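Local atomic coordinates of MdcD (PDB entry 5VIP), a protein that probably serves as the beta subunit of biotin-independent malonate decarboxylase, a carboxyl transferase-family protein expected to take part in carboxy-lyase chemistry. Residues Ala74-Ala79 with Ala91-Ala96. Residues are numbered along the deposited sequence; the frame is centred on the assembly and turned at random.
Sequences AAIEGA and AKIAGA
I93 reaches from helix 87-105 to the end of strand 69-76 and meets two residues there, A74 and I76, with successive carbons of one branch. Its CG1 rests on the methyl of A74, CB to CG1 4.1 Å, while its CD1 touches CD1 of I76 at 3.9 Å. The two isoleucine side chains cross at about a right angle, and CD1 of I93 also lies 4.0 Å from CG1 of I76. In I93, CG1 stands anti to the carbonyl carbon (chi1 -60°) and chi2 is extended at 172°, which carries the terminal methyl along the strand from A74 to I76. Isoleucine suits this place because its longer branch spans both strand residues in apolar surroundings: V59 of the adjoining strand and L85 touch both isoleucines, and I136 of helix 126-143 packs on I93. Alanine suits position 74, where its small methyl, directed at the helix, lets the CA atoms of A74 and I93 come within 6.1 Å. Backbone bonds from A74 and I76 tie the strand to strand 111-115 and set where their side chains start. Nearby, the buried amine of K92 is satisfied by a salt bridge with D57 and a hydrogen bond to V59 O. The contact thus packs strand against helix in a beta-alpha-beta unit of the crotonase-like fold. No hydrogen bond links the two segments; their adhesion is purely apolar, resting on van der Waals contact between buried hydrocarbon.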
# COMPACT_ATOMS: atom_id res chain seq x y z
N ALA B 74 -12.95 -11.59 0.85
CA ALA B 74 -12.04 -11.67 1.97
C ALA B 74 -12.55 -10.76 3.06
O ALA B 74 -12.80 -9.58 2.82
CB ALA B 74 -10.59 -11.30 1.56
N ALA B 75 -12.74 -11.31 4.26
CA ALA B 75 -13.26 -10.55 5.39
C ALA B 75 -12.33 -10.68 6.58
O ALA B 75 -12.02 -11.79 7.01
CB ALA B 75 -14.65 -11.02 5.76
N ILE B 76 -11.89 -9.55 7.12
CA ILE B 76 -10.99 -9.57 8.27
C ILE B 76 -11.82 -9.52 9.54
O ILE B 76 -12.77 -8.74 9.65
CB ILE B 76 -10.00 -8.39 8.22
CG1 ILE B 76 -9.23 -8.43 6.90
CG2 ILE B 76 -9.04 -8.46 9.42
CD1 ILE B 76 -8.35 -7.22 6.65
N GLU B 77 -11.48 -10.39 10.48
CA GLU B 77 -12.18 -10.41 11.76
C GLU B 77 -11.53 -9.41 12.71
O GLU B 77 -10.48 -9.68 13.30
CB GLU B 77 -12.17 -11.82 12.36
CG GLU B 77 -12.89 -11.92 13.71
CD GLU B 77 -14.32 -11.39 13.66
OE1 GLU B 77 -15.22 -12.13 13.20
OE2 GLU B 77 -14.54 -10.23 14.09
N GLY B 78 -12.14 -8.24 12.82
CA GLY B 78 -11.62 -7.18 13.67
C GLY B 78 -11.66 -7.51 15.15
O GLY B 78 -10.98 -6.87 15.95
N ALA B 79 -12.46 -8.50 15.52
CA ALA B 79 -12.56 -8.88 16.93
C ALA B 79 -11.37 -9.73 17.36
O ALA B 79 -11.21 -10.02 18.55
CB ALA B 79 -13.87 -9.63 17.18
N ALA B 91 -1.32 -13.27 3.24
CA ALA B 91 -1.23 -14.08 2.03
C ALA B 91 -2.59 -14.60 1.57
O ALA B 91 -2.82 -14.80 0.37
CB ALA B 91 -0.28 -15.24 2.24
N LYS B 92 -3.49 -14.86 2.52
CA LYS B 92 -4.83 -15.30 2.15
C LYS B 92 -5.54 -14.24 1.31
O LYS B 92 -6.17 -14.54 0.30
CB LYS B 92 -5.66 -15.63 3.41
CG LYS B 92 -5.27 -16.96 4.05
CD LYS B 92 -6.01 -17.22 5.36
CE LYS B 92 -7.46 -17.62 5.12
NZ LYS B 92 -8.16 -18.06 6.37
N ILE B 93 -5.40 -12.98 1.71
CA ILE B 93 -6.07 -11.91 0.99
C ILE B 93 -5.38 -11.69 -0.36
O ILE B 93 -6.04 -11.63 -1.39
CB ILE B 93 -6.07 -10.61 1.80
CG1 ILE B 93 -6.81 -10.81 3.14
CG2 ILE B 93 -6.72 -9.47 0.99
CD1 ILE B 93 -6.68 -9.63 4.09
N ALA B 94 -4.05 -11.55 -0.34
CA ALA B 94 -3.29 -11.33 -1.57
C ALA B 94 -3.53 -12.45 -2.57
O ALA B 94 -3.77 -12.20 -3.75
CB ALA B 94 -1.79 -11.19 -1.26
N GLY B 95 -3.48 -13.69 -2.09
CA GLY B 95 -3.64 -14.84 -2.97
C GLY B 95 -5.03 -14.95 -3.56
O GLY B 95 -5.19 -15.37 -4.70
N ALA B 96 -6.04 -14.57 -2.79
CA ALA B 96 -7.42 -14.58 -3.30
C ALA B 96 -7.56 -13.56 -4.43
O ALA B 96 -8.17 -13.85 -5.47
CB ALA B 96 -8.39 -14.28 -2.19